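Local coordinates for fatty acid synthase 1, isoform A (Drosophila melanogaster, PDB 6FN6), which probably builds long-chain saturated fatty acids from acetyl-CoA and malonyl-CoA using NADPH, this piece being its modifying region of dehydratase, enoylreductase and ketoreductase, at residues N401-L406 with L442-V447; T390-I395 with T422-V427; L115-Q120 with S229-I234; L178-L183 with L223-Y228; K599-C604 with T665-K670. All coordinates share one frame; numbering follows the deposited sequence.

Contact 1. Residues N401-L406 with L442-V447; sequences NGFLIL and LARKAV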
# COMPACT_ATOMS: atom_id res chain seq x y z
N ASN A 401 -1.31 -35.50 75.62
CA ASN A 401 -2.40 -34.55 75.37
C ASN A 401 -2.98 -34.69 73.96
O ASN A 401 -3.66 -33.78 73.48
CB ASN A 401 -1.91 -33.12 75.61
CG ASN A 401 -0.65 -32.80 74.83
OD1 ASN A 401 -0.31 -33.48 73.86
ND2 ASN A 401 0.05 -31.75 75.24
N GLY A 402 -2.72 -35.82 73.31
CA GLY A 402 -3.21 -36.05 71.96
C GLY A 402 -4.70 -36.29 71.91
O GLY A 402 -5.35 -36.45 72.95
N PHE A 403 -5.25 -36.33 70.70
CA PHE A 403 -6.69 -36.50 70.52
C PHE A 403 -7.03 -37.80 69.80
O PHE A 403 -6.16 -38.45 69.22
CB PHE A 403 -7.28 -35.32 69.75
CG PHE A 403 -7.27 -34.03 70.52
CD1 PHE A 403 -6.15 -33.22 70.52
CD2 PHE A 403 -8.38 -33.63 71.25
CE1 PHE A 403 -6.13 -32.03 71.22
CE2 PHE A 403 -8.37 -32.45 71.96
CZ PHE A 403 -7.25 -31.64 71.94
N LEU A 404 -8.30 -38.18 69.86
CA LEU A 404 -8.81 -39.29 69.05
C LEU A 404 -10.01 -38.81 68.25
O LEU A 404 -11.01 -38.35 68.81
CB LEU A 404 -9.22 -40.47 69.93
CG LEU A 404 -8.15 -41.18 70.75
CD1 LEU A 404 -8.79 -42.28 71.59
CD2 LEU A 404 -7.06 -41.76 69.87
N ILE A 405 -9.92 -38.91 66.93
CA ILE A 405 -11.04 -38.58 66.06
C ILE A 405 -11.72 -39.89 65.68
O ILE A 405 -11.21 -40.64 64.86
CB ILE A 405 -10.59 -37.79 64.81
CG1 ILE A 405 -9.69 -36.62 65.20
CG2 ILE A 405 -11.82 -37.29 64.05
CD1 ILE A 405 -9.10 -35.88 64.02
N LEU A 406 -12.86 -40.15 66.29
CA LEU A 406 -13.55 -41.42 66.09
C LEU A 406 -14.93 -41.22 65.47
O LEU A 406 -15.81 -40.62 66.08
CB LEU A 406 -13.68 -42.17 67.42
CG LEU A 406 -12.38 -42.35 68.21
CD1 LEU A 406 -12.66 -42.96 69.57
CD2 LEU A 406 -11.38 -43.21 67.44
N LEU A 442 -14.61 -36.41 69.18
CA LEU A 442 -13.25 -36.01 69.49
C LEU A 442 -12.97 -36.30 70.97
O LEU A 442 -13.60 -35.72 71.85
CB LEU A 442 -13.03 -34.53 69.17
CG LEU A 442 -11.59 -34.02 69.29
CD1 LEU A 442 -10.68 -34.66 68.25
CD2 LEU A 442 -11.55 -32.51 69.15
N ALA A 443 -12.01 -37.19 71.23
CA ALA A 443 -11.73 -37.64 72.59
C ALA A 443 -10.33 -37.25 73.04
O ALA A 443 -9.44 -37.05 72.21
CB ALA A 443 -11.92 -39.14 72.69
N ARG A 444 -10.15 -37.15 74.35
CA ARG A 444 -8.90 -36.71 74.95
C ARG A 444 -8.86 -37.15 76.42
O ARG A 444 -9.91 -37.30 77.04
CB ARG A 444 -8.78 -35.18 74.86
CG ARG A 444 -7.41 -34.62 75.15
CD ARG A 444 -7.48 -33.11 75.34
NE ARG A 444 -6.25 -32.41 74.95
CZ ARG A 444 -6.08 -31.10 75.03
NH1 ARG A 444 -7.05 -30.32 75.51
NH2 ARG A 444 -4.93 -30.55 74.65
N LYS A 445 -7.66 -37.38 76.95
CA LYS A 445 -7.53 -37.67 78.38
C LYS A 445 -7.84 -36.39 79.16
O LYS A 445 -7.39 -35.31 78.80
CB LYS A 445 -6.12 -38.17 78.72
CG LYS A 445 -5.87 -39.63 78.36
CD LYS A 445 -4.53 -40.12 78.91
CE LYS A 445 -4.70 -40.90 80.21
NZ LYS A 445 -5.36 -42.22 80.01
N ALA A 446 -8.62 -36.53 80.23
CA ALA A 446 -8.98 -35.38 81.06
C ALA A 446 -7.81 -34.96 81.95
O ALA A 446 -6.87 -35.73 82.16
CB ALA A 446 -10.20 -35.71 81.90
N VAL A 447 -7.87 -33.73 82.45
CA VAL A 447 -6.88 -33.24 83.41
C VAL A 447 -7.58 -32.96 84.73
O VAL A 447 -8.77 -32.67 84.77
CB VAL A 447 -6.16 -31.97 82.91
CG1 VAL A 447 -5.46 -32.23 81.59
CG2 VAL A 447 -7.14 -30.79 82.80
O HOH W 1 -5.44 -37.46 75.69
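Phe403 and Arg444 form the heart of this strand pair, the arginine chain lying over the phenylalanine. CG of Arg444 stands above one ring face, and farther along the ring atom CZ of Phe403 sits over the guanidinium, 3.3 Å from Arg444 CZ, with the two planes only 23° apart. A trans first torsion (chi1 -166°) and an extended chain carry the guanidinium along the ring's rim to Asn401, where NE of Arg444 donates to the O of Asn401 at 3.3 Å, nearly straight at 166°. The acceptor lies in the guanidinium plane, although the donor stands above the carbonyl plane. Arginine suits the place because its flat group can offer a face to the ring and its edge to oxygens; NH1 is held by the O of Lys538. On the same side of the sheet, the branched Leu442 sets CD1 3.8 Å from Phe403 CB and equally close to Ile405 CG1.

Behind these side chains, Leu404 and Ala443 are a hydrogen-bonded antiparallel pair, Leu404 N reaching Ala443 O at 2.8 Å and Ala443 N reaching Leu404 O at 2.9 Å. Toward Asn401 the strands diverge, and a water links Gly402 O to Lys445 N.

The order of strands fits the methyltransferase-like domain of this enzyme family: strand 374-380 flanks one side of the pair, strand 426-433 the other, and helix 279-296 packs on Phe403, Ile405 and Leu442.

Contact 2. Residues T390-I395 with T422-V427; sequences TLENSI and TKFGFV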
# COMPACT_ATOMS: atom_id res chain seq x y z
N THR A 390 -7.82 -52.51 69.52
CA THR A 390 -7.69 -51.46 68.52
C THR A 390 -7.61 -50.10 69.21
O THR A 390 -6.75 -49.28 68.90
CB THR A 390 -8.87 -51.47 67.53
OG1 THR A 390 -8.98 -52.77 66.92
CG2 THR A 390 -8.68 -50.43 66.44
N LEU A 391 -8.52 -49.87 70.15
CA LEU A 391 -8.54 -48.64 70.92
C LEU A 391 -7.27 -48.47 71.75
O LEU A 391 -6.66 -47.40 71.75
CB LEU A 391 -9.76 -48.61 71.84
CG LEU A 391 -9.86 -47.43 72.82
CD1 LEU A 391 -9.94 -46.11 72.08
CD2 LEU A 391 -11.07 -47.61 73.74
N GLU A 392 -6.88 -49.53 72.45
CA GLU A 392 -5.73 -49.49 73.34
C GLU A 392 -4.47 -48.98 72.64
O GLU A 392 -3.80 -48.08 73.13
CB GLU A 392 -5.46 -50.88 73.93
CG GLU A 392 -6.12 -51.11 75.28
CD GLU A 392 -5.96 -52.53 75.77
OE1 GLU A 392 -5.05 -53.23 75.28
OE2 GLU A 392 -6.74 -52.95 76.66
N ASN A 393 -4.17 -49.56 71.48
CA ASN A 393 -2.94 -49.23 70.76
C ASN A 393 -3.06 -47.86 70.10
O ASN A 393 -2.05 -47.23 69.78
CB ASN A 393 -2.62 -50.30 69.73
CG ASN A 393 -2.23 -51.62 70.37
OD1 ASN A 393 -1.42 -51.65 71.29
ND2 ASN A 393 -2.80 -52.71 69.88
N SER A 394 -4.29 -47.40 69.90
CA SER A 394 -4.51 -46.05 69.39
C SER A 394 -4.16 -45.04 70.48
O SER A 394 -3.62 -43.98 70.20
CB SER A 394 -5.96 -45.88 68.94
OG SER A 394 -6.31 -46.81 67.93
N ILE A 395 -4.47 -45.40 71.72
CA ILE A 395 -4.19 -44.54 72.87
C ILE A 395 -2.69 -44.48 73.11
O ILE A 395 -2.15 -43.44 73.48
CB ILE A 395 -4.94 -45.04 74.12
CG1 ILE A 395 -6.45 -44.93 73.91
CG2 ILE A 395 -4.51 -44.24 75.36
CD1 ILE A 395 -7.27 -45.70 74.92
N THR A 422 -14.92 -43.81 78.74
CA THR A 422 -14.82 -43.56 80.18
C THR A 422 -13.96 -44.64 80.82
O THR A 422 -13.12 -44.36 81.67
CB THR A 422 -16.21 -43.52 80.85
OG1 THR A 422 -17.02 -42.52 80.23
CG2 THR A 422 -16.09 -43.21 82.34
N LYS A 423 -14.18 -45.88 80.39
CA LYS A 423 -13.44 -47.02 80.93
C LYS A 423 -11.94 -46.85 80.75
O LYS A 423 -11.16 -47.25 81.62
CB LYS A 423 -13.90 -48.31 80.23
CG LYS A 423 -13.08 -49.55 80.58
CD LYS A 423 -13.56 -50.75 79.80
CE LYS A 423 -12.69 -51.97 80.05
NZ LYS A 423 -13.05 -53.09 79.13
N PHE A 424 -11.53 -46.27 79.63
CA PHE A 424 -10.11 -46.09 79.34
C PHE A 424 -9.61 -44.70 79.71
O PHE A 424 -8.52 -44.30 79.31
CB PHE A 424 -9.84 -46.40 77.87
CG PHE A 424 -9.77 -47.87 77.56
CD1 PHE A 424 -8.55 -48.53 77.57
CD2 PHE A 424 -10.92 -48.59 77.29
CE1 PHE A 424 -8.48 -49.89 77.30
CE2 PHE A 424 -10.86 -49.94 77.02
CZ PHE A 424 -9.63 -50.59 77.03
N GLY A 425 -10.41 -43.97 80.49
CA GLY A 425 -9.97 -42.71 81.04
C GLY A 425 -10.05 -41.52 80.11
O GLY A 425 -9.42 -40.48 80.35
N PHE A 426 -10.80 -41.67 79.03
CA PHE A 426 -10.94 -40.61 78.04
C PHE A 426 -12.29 -39.91 78.20
O PHE A 426 -13.25 -40.49 78.70
CB PHE A 426 -10.79 -41.16 76.62
CG PHE A 426 -9.37 -41.22 76.15
CD1 PHE A 426 -8.47 -42.10 76.72
CD2 PHE A 426 -8.94 -40.39 75.14
CE1 PHE A 426 -7.16 -42.15 76.29
CE2 PHE A 426 -7.63 -40.43 74.70
CZ PHE A 426 -6.74 -41.31 75.28
N VAL A 427 -12.34 -38.65 77.77
CA VAL A 427 -13.57 -37.87 77.83
C VAL A 427 -13.93 -37.39 76.43
O VAL A 427 -13.05 -37.09 75.62
CB VAL A 427 -13.44 -36.69 78.81
CG1 VAL A 427 -12.44 -35.66 78.29
CG2 VAL A 427 -14.79 -36.04 79.06
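Phe424 turns its ring toward helix 390-395, and three residues of that helix meet it in different ways. Leu391 comes over a face: its CD2 lies 4.1 Å from the centroid of the Phe424 ring, 29° off the normal, a CH-pi contact in which the two side chains slide past each other in opposite directions. Glu392 crosses the ring at about a right angle. Its OE2 lies in the ring plane at the edge, 3.6 Å from Phe424 CE1, with the carboxylate turned 56° from the ring. Ile395 reaches both aromatics, bringing CD1 to 4.0 Å from Phe424 CB and CG2 to 3.5 Å from Phe426 CE1. With CG2 anti to the backbone N and CG1 beside it (chi1 -65°), both branches of the isoleucine face Phe426, which is why a beta-branched residue fits here.

Gly425 separates the two phenylalanines. It is the C-prime residue of the Schellman motif ending helix 410-423, and its positive phi favours glycine; its N bonds to Thr422 O at 3.0 Å. Cutting Phe424 back to an alanine would probably leave the Leu391 methyl without its ring face and Glu392 without its edge partner.

No hydrogen bond joins the segments, so between them the contact rests on apolar surfaces. The carboxylate oxygen, which also has a weak bond from Thr388, meets the slightly positive C-H rim of the ring, an arrangement likely to be mildly favourable.

Contact 3. Residues L115-Q120 with S229-I234; sequences LPLEEQ and SDINVI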
# COMPACT_ATOMS: atom_id res chain seq x y z
N LEU A 115 12.08 19.51 15.36
CA LEU A 115 10.96 20.45 15.39
C LEU A 115 11.23 21.57 16.40
O LEU A 115 11.73 21.30 17.50
CB LEU A 115 9.66 19.73 15.75
CG LEU A 115 9.08 18.74 14.73
CD1 LEU A 115 7.90 17.99 15.34
CD2 LEU A 115 8.65 19.45 13.46
N PRO A 116 10.89 22.82 16.04
CA PRO A 116 11.07 23.95 16.96
C PRO A 116 9.97 24.01 18.01
O PRO A 116 9.02 24.77 17.86
CB PRO A 116 11.01 25.16 16.03
CG PRO A 116 10.12 24.73 14.93
CD PRO A 116 10.37 23.26 14.73
N LEU A 117 10.12 23.23 19.08
CA LEU A 117 9.08 23.12 20.09
C LEU A 117 9.53 23.73 21.41
O LEU A 117 10.64 23.46 21.88
CB LEU A 117 8.69 21.65 20.29
CG LEU A 117 7.96 21.00 19.11
CD1 LEU A 117 7.95 19.49 19.26
CD2 LEU A 117 6.54 21.54 18.98
N GLU A 118 8.66 24.54 22.01
CA GLU A 118 8.94 25.16 23.29
C GLU A 118 8.26 24.40 24.43
O GLU A 118 7.24 23.75 24.22
CB GLU A 118 8.48 26.62 23.29
CG GLU A 118 9.39 27.56 22.51
CD GLU A 118 10.72 27.79 23.21
OE1 GLU A 118 10.91 27.25 24.32
OE2 GLU A 118 11.57 28.52 22.65
N GLU A 119 8.85 24.48 25.62
CA GLU A 119 8.33 23.78 26.79
C GLU A 119 6.88 24.14 27.09
O GLU A 119 6.44 25.26 26.85
CB GLU A 119 9.20 24.09 28.01
CG GLU A 119 10.59 23.48 27.97
CD GLU A 119 11.34 23.63 29.28
OE1 GLU A 119 10.77 23.26 30.33
OE2 GLU A 119 12.49 24.11 29.25
N GLN A 120 6.14 23.16 27.61
CA GLN A 120 4.75 23.37 28.00
C GLN A 120 4.67 23.78 29.47
O GLN A 120 5.56 23.49 30.26
CB GLN A 120 3.94 22.09 27.77
CG GLN A 120 3.75 21.72 26.31
CD GLN A 120 3.15 20.34 26.14
OE1 GLN A 120 2.02 20.19 25.69
NE2 GLN A 120 3.91 19.31 26.50
N SER A 229 0.22 16.19 22.54
CA SER A 229 -0.82 15.26 22.11
C SER A 229 -1.37 15.57 20.71
O SER A 229 -1.78 14.66 19.99
CB SER A 229 -1.96 15.24 23.12
OG SER A 229 -2.52 16.53 23.30
N ASP A 230 -1.39 16.85 20.34
CA ASP A 230 -1.93 17.24 19.04
C ASP A 230 -1.08 16.72 17.89
O ASP A 230 -1.61 16.15 16.93
CB ASP A 230 -2.04 18.77 18.95
CG ASP A 230 -3.11 19.33 19.85
OD1 ASP A 230 -3.59 18.59 20.74
OD2 ASP A 230 -3.47 20.52 19.69
N ILE A 231 0.23 16.91 17.99
CA ILE A 231 1.15 16.51 16.92
C ILE A 231 1.73 15.12 17.17
O ILE A 231 2.41 14.56 16.31
CB ILE A 231 2.27 17.55 16.75
CG1 ILE A 231 3.09 17.69 18.05
CG2 ILE A 231 1.68 18.90 16.35
CD1 ILE A 231 4.34 18.53 17.90
N ASN A 232 1.49 14.58 18.36
CA ASN A 232 1.97 13.25 18.72
C ASN A 232 3.50 13.19 18.72
O ASN A 232 4.10 12.49 17.91
CB ASN A 232 1.41 12.19 17.77
CG ASN A 232 1.65 10.77 18.26
OD1 ASN A 232 2.54 10.53 19.09
ND2 ASN A 232 0.86 9.83 17.77
N VAL A 233 4.12 13.92 19.64
CA VAL A 233 5.57 13.95 19.75
C VAL A 233 6.02 13.86 21.21
O VAL A 233 5.45 14.50 22.09
CB VAL A 233 6.14 15.23 19.09
CG1 VAL A 233 7.66 15.30 19.26
CG2 VAL A 233 5.77 15.28 17.62
N ILE A 234 7.04 13.03 21.44
CA ILE A 234 7.70 12.96 22.74
C ILE A 234 9.10 13.53 22.56
O ILE A 234 9.91 12.97 21.83
CB ILE A 234 7.76 11.52 23.28
CG1 ILE A 234 6.39 10.84 23.22
CG2 ILE A 234 8.27 11.50 24.71
CD1 ILE A 234 6.49 9.34 23.03
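Gln120 NE2, at the end of the loop whose Leu117 meets Ile231, is gripped by two oxygens, donating to Gln226 OE1 and to the backbone O of Trp227. Farther back, Glu118 O accepts from Tyr228 OH, so the loop is tied to strand 223-228 by polar bonds while its contact with 229-234 is wholly aliphatic. Leu117 and Ile231 reach toward each other tip to tip, CD2 of Leu117 standing 3.9 Å from CD1 of Ile231. That methyl is put there by a less common first torsion (chi1 60°), which places CG1 of Ile231 between its backbone N and carbonyl carbon. Beside it Leu115 crosses Val233 at a slant, with Leu115 CD1 4.1 Å from Val233 CG2. An inverse gamma turn centred on Pro116 brings both leucines to the same side, and their flexible tips suit the stiffer beta-branched Ile231 and Val233. Arg774 of the second subunit packs on Leu117 and Ile231.

Asn232 takes a left-handed backbone conformation, which asparagine tolerates well, and with Val233 faces Tyr228 in a G1 beta bulge. The arrangement is consistent with a double-hotdog dehydratase, in which the link from the first hotdog fold runs across the sheet of the second.

Contact 4. Residues L178-L183 with L223-Y228; sequences LQFSIL and LPVQWY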
# COMPACT_ATOMS: atom_id res chain seq x y z
N LEU A 178 9.31 6.46 26.50
CA LEU A 178 8.15 5.66 26.11
C LEU A 178 7.25 5.41 27.31
O LEU A 178 6.02 5.42 27.19
CB LEU A 178 8.59 4.32 25.51
CG LEU A 178 9.57 4.37 24.34
CD1 LEU A 178 9.74 2.99 23.73
CD2 LEU A 178 9.12 5.37 23.29
N GLN A 179 7.85 5.18 28.47
CA GLN A 179 7.10 5.03 29.70
C GLN A 179 6.25 6.27 29.91
O GLN A 179 5.07 6.19 30.26
CB GLN A 179 8.03 4.82 30.90
CG GLN A 179 8.89 3.58 30.82
CD GLN A 179 9.82 3.46 32.01
OE1 GLN A 179 9.74 4.24 32.95
NE2 GLN A 179 10.72 2.48 31.96
N PHE A 180 6.87 7.43 29.71
CA PHE A 180 6.21 8.70 29.95
C PHE A 180 4.99 8.89 29.06
O PHE A 180 3.97 9.43 29.50
CB PHE A 180 7.20 9.85 29.73
CG PHE A 180 6.62 11.19 30.06
CD1 PHE A 180 6.58 11.65 31.37
CD2 PHE A 180 6.12 12.00 29.06
CE1 PHE A 180 6.04 12.88 31.67
CE2 PHE A 180 5.58 13.23 29.35
CZ PHE A 180 5.54 13.67 30.66
N SER A 181 5.10 8.45 27.82
CA SER A 181 3.99 8.55 26.87
C SER A 181 2.85 7.63 27.26
O SER A 181 1.68 7.93 27.01
CB SER A 181 4.48 8.22 25.46
OG SER A 181 3.45 8.39 24.50
N ILE A 182 3.19 6.51 27.88
CA ILE A 182 2.19 5.53 28.27
C ILE A 182 1.39 6.04 29.47
O ILE A 182 0.23 5.67 29.65
CB ILE A 182 2.86 4.16 28.57
CG1 ILE A 182 3.36 3.53 27.27
CG2 ILE A 182 1.88 3.21 29.26
CD1 ILE A 182 4.34 2.39 27.47
N LEU A 183 2.01 6.90 30.28
CA LEU A 183 1.35 7.47 31.45
C LEU A 183 0.09 8.23 31.06
O LEU A 183 -0.94 8.12 31.71
CB LEU A 183 2.29 8.41 32.20
CG LEU A 183 3.14 7.88 33.35
CD1 LEU A 183 3.86 9.05 34.01
CD2 LEU A 183 2.33 7.11 34.37
N LEU A 223 16.34 15.45 33.08
CA LEU A 223 16.12 16.27 31.90
C LEU A 223 14.62 16.42 31.61
O LEU A 223 13.85 15.49 31.84
CB LEU A 223 16.81 15.64 30.68
CG LEU A 223 18.33 15.51 30.72
CD1 LEU A 223 18.78 14.41 29.77
CD2 LEU A 223 18.99 16.83 30.35
N PRO A 224 14.21 17.59 31.10
CA PRO A 224 12.78 17.78 30.78
C PRO A 224 12.27 16.86 29.67
O PRO A 224 12.97 16.67 28.67
CB PRO A 224 12.70 19.24 30.33
CG PRO A 224 13.95 19.89 30.80
CD PRO A 224 14.99 18.81 30.82
N VAL A 225 11.08 16.31 29.85
CA VAL A 225 10.43 15.53 28.80
C VAL A 225 9.07 16.16 28.51
O VAL A 225 8.37 16.60 29.42
CB VAL A 225 10.29 14.04 29.19
CG1 VAL A 225 9.45 13.89 30.45
CG2 VAL A 225 9.70 13.24 28.05
N GLN A 226 8.70 16.20 27.23
CA GLN A 226 7.47 16.84 26.79
C GLN A 226 6.60 15.88 25.98
O GLN A 226 7.11 15.07 25.21
CB GLN A 226 7.77 18.09 25.97
CG GLN A 226 8.68 19.09 26.66
CD GLN A 226 8.01 19.78 27.83
OE1 GLN A 226 6.79 19.90 27.87
NE2 GLN A 226 8.81 20.23 28.79
N TRP A 227 5.29 15.99 26.15
CA TRP A 227 4.34 15.22 25.37
C TRP A 227 3.30 16.14 24.73
O TRP A 227 2.45 16.69 25.42
CB TRP A 227 3.65 14.16 26.23
CG TRP A 227 2.40 13.60 25.62
CD1 TRP A 227 1.14 13.64 26.16
CD2 TRP A 227 2.27 12.93 24.36
NE1 TRP A 227 0.25 13.03 25.32
CE2 TRP A 227 0.91 12.59 24.21
CE3 TRP A 227 3.18 12.59 23.35
CZ2 TRP A 227 0.44 11.92 23.08
CZ3 TRP A 227 2.70 11.92 22.24
CH2 TRP A 227 1.35 11.59 22.11
N TYR A 228 3.40 16.30 23.42
CA TYR A 228 2.46 17.11 22.65
C TYR A 228 1.42 16.22 21.98
O TYR A 228 1.71 15.57 20.98
CB TYR A 228 3.20 17.95 21.61
CG TYR A 228 4.36 18.73 22.17
CD1 TYR A 228 5.63 18.16 22.25
CD2 TYR A 228 4.21 20.04 22.61
CE1 TYR A 228 6.70 18.87 22.76
CE2 TYR A 228 5.28 20.75 23.12
CZ TYR A 228 6.52 20.16 23.19
OH TYR A 228 7.59 20.87 23.70
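Phe180 is the first residue of the helical segment to touch strand 223-228, and it meets Val225 face on. CG1 of Val225 lies over the centre of the Phe180 ring, 3.7 Å from its centroid and just 8° off the normal, a well-centred CH-pi contact; the other methyl, Val225 CG2, is 3.9 Å from Phe180 CD2. Because the ring leaves the helix with CG trans to the backbone N (chi1 -176°), it extends to the strand, and its rim also meets Trp227, whose CB lies near the ring plane, 3.8 Å from Phe180 CE2. Replacement of Phe180 by an alanine would probably open a gap above Val225 and leave the Trp227 methylene without its neighbour. One residue on, Ser181 sets OG over a face of the Trp227 indole, 4.3 Å from CZ3 of Trp227; a small side chain suits this place, where the backbones come nearest.

The axes of the two segments pass 9.2 Å apart and cross at -45°. Helix 170-183, the central helix of the hotdog fold, is wrapped by its sheet and carries Asp175, the predicted dehydratase proton donor, hydrogen-bonded by Gln179. Strand 233-236 adds Ile234 against Ser181, Val225 and Trp227, while Ser155 of strand 152-155 packs on Phe180.

Contact 5. Residues K599-C604 with T665-K670; sequences KNLETC and TCVASK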
# COMPACT_ATOMS: atom_id res chain seq x y z
N LYS A 599 -34.40 10.31 27.04
CA LYS A 599 -33.85 10.82 25.79
C LYS A 599 -34.49 10.13 24.59
O LYS A 599 -35.72 10.08 24.47
CB LYS A 599 -32.32 10.64 25.77
CG LYS A 599 -31.60 11.30 26.94
CD LYS A 599 -30.38 10.50 27.36
CE LYS A 599 -29.37 10.36 26.23
NZ LYS A 599 -28.14 9.65 26.68
N ASN A 600 -33.66 9.59 23.70
CA ASN A 600 -34.14 8.83 22.56
C ASN A 600 -33.72 7.37 22.74
O ASN A 600 -33.14 6.76 21.84
CB ASN A 600 -33.59 9.39 21.25
CG ASN A 600 -34.19 8.74 20.03
OD1 ASN A 600 -34.76 7.65 20.11
ND2 ASN A 600 -34.07 9.40 18.88
N LEU A 601 -34.03 6.83 23.91
CA LEU A 601 -33.64 5.46 24.26
C LEU A 601 -34.86 4.63 24.64
O LEU A 601 -35.91 5.17 25.00
CB LEU A 601 -32.64 5.47 25.41
CG LEU A 601 -31.37 6.30 25.20
CD1 LEU A 601 -30.55 6.37 26.48
CD2 LEU A 601 -30.53 5.74 24.06
N GLU A 602 -34.72 3.31 24.55
CA GLU A 602 -35.81 2.40 24.86
C GLU A 602 -35.28 1.11 25.47
O GLU A 602 -34.45 0.42 24.87
CB GLU A 602 -36.63 2.09 23.61
CG GLU A 602 -37.90 1.29 23.85
CD GLU A 602 -39.01 2.12 24.46
OE1 GLU A 602 -38.72 3.22 24.98
OE2 GLU A 602 -40.18 1.68 24.42
N THR A 603 -35.76 0.78 26.67
CA THR A 603 -35.37 -0.46 27.33
C THR A 603 -36.22 -1.59 26.77
O THR A 603 -37.45 -1.58 26.89
CB THR A 603 -35.55 -0.37 28.86
OG1 THR A 603 -34.93 0.82 29.35
CG2 THR A 603 -34.91 -1.58 29.54
N CYS A 604 -35.57 -2.56 26.14
CA CYS A 604 -36.27 -3.66 25.50
C CYS A 604 -36.01 -4.99 26.21
O CYS A 604 -35.00 -5.14 26.90
CB CYS A 604 -35.85 -3.78 24.03
SG CYS A 604 -36.13 -2.27 23.06
N THR A 665 -32.06 -7.86 29.13
CA THR A 665 -32.64 -6.59 28.71
C THR A 665 -31.57 -5.71 28.09
O THR A 665 -30.39 -5.82 28.43
CB THR A 665 -33.28 -5.84 29.90
OG1 THR A 665 -32.40 -5.86 31.03
CG2 THR A 665 -34.61 -6.47 30.28
N CYS A 666 -31.97 -4.85 27.16
CA CYS A 666 -31.04 -3.95 26.49
C CYS A 666 -31.69 -2.60 26.20
O CYS A 666 -32.88 -2.54 25.87
CB CYS A 666 -30.52 -4.57 25.20
SG CYS A 666 -29.22 -3.60 24.38
N VAL A 667 -30.92 -1.53 26.35
CA VAL A 667 -31.37 -0.20 25.99
C VAL A 667 -30.96 0.10 24.55
O VAL A 667 -29.78 0.21 24.24
CB VAL A 667 -30.81 0.86 26.95
CG1 VAL A 667 -31.28 2.25 26.55
CG2 VAL A 667 -31.22 0.55 28.38
N ALA A 668 -31.95 0.23 23.67
CA ALA A 668 -31.70 0.45 22.25
C ALA A 668 -32.09 1.86 21.82
O ALA A 668 -32.98 2.47 22.41
CB ALA A 668 -32.44 -0.58 21.42
N SER A 669 -31.42 2.37 20.79
CA SER A 669 -31.72 3.68 20.23
C SER A 669 -32.82 3.58 19.17
O SER A 669 -32.75 2.74 18.27
CB SER A 669 -30.47 4.30 19.62
OG SER A 669 -30.78 5.49 18.92
N LYS A 670 -33.84 4.43 19.27
CA LYS A 670 -34.99 4.36 18.37
C LYS A 670 -34.56 4.55 16.92
O LYS A 670 -35.13 3.94 16.01
CB LYS A 670 -36.03 5.43 18.71
CG LYS A 670 -36.56 5.36 20.14
CD LYS A 670 -37.57 6.48 20.39
CE LYS A 670 -37.97 6.56 21.86
NZ LYS A 670 -38.80 5.41 22.29
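Glu602 leaves its strand with CG trans to the backbone N (chi1 -172°) and then bends at its second torsion, while Lys670 runs extended until a turn at its last one (chi4 -70°); OE1 of Glu602 and NZ of Lys670 thus come to 3.5 Å, a weak, long salt bridge. The two strands form an antiparallel pair consistent with the GroES-like, substrate-binding part of a medium-chain reductase, probably the enoylreductase. Glu602 OE2 lies close to Asp647, which may favour protonation, an effect the lysine would oppose.

On the face of Leu601, Thr603 and Val667, the valine spreads its branches between two neighbours: CG1 lies 3.7 Å from CB of Leu601, and CG2 is 3.8 Å from OG1 of Thr603. Beta-branched residues suit such an extended backbone. The other face carries the small Cys604, Cys666 and Ala668, which leave room for Phe643 of strand 642-646 to pack against all three.

Two hydrogen-bonded pairs hold the backbones. Ala668 N donates to Glu602 O at 2.8 Å, and Glu602 N to Ala668 O at 2.9 Å. At the next pair Cys666 N reaches Cys604 O at 3.1 Å, while Cys604 N points almost straight at Cys666 O, 2.7 Å away and 174° at the hydrogen.

How the contacts relate
From the N terminus, contact 3 closes the first long loop, bringing the link at 115-120 to 229-234. Contact 4 lies wholly within that loop, joining the central helix to the neighbouring strand of the second hotdog fold; the two touch through Val233 O and Tyr228 N. Next along the chain, contacts 2 and 1 cross, because 390-395, 401-406, 422-427 and 442-447 alternate. They meet where strands 426-433 and 438-445 pair in what is probably the methyltransferase-like domain, Arg444 O lying 2.9 Å from Val427 N. Contact 5 closes last, probably within the enoylreductase. Its centre is about 42 Å from that of contact 4 and about 67 Å from that of contact 1, so the three regions are tied separately.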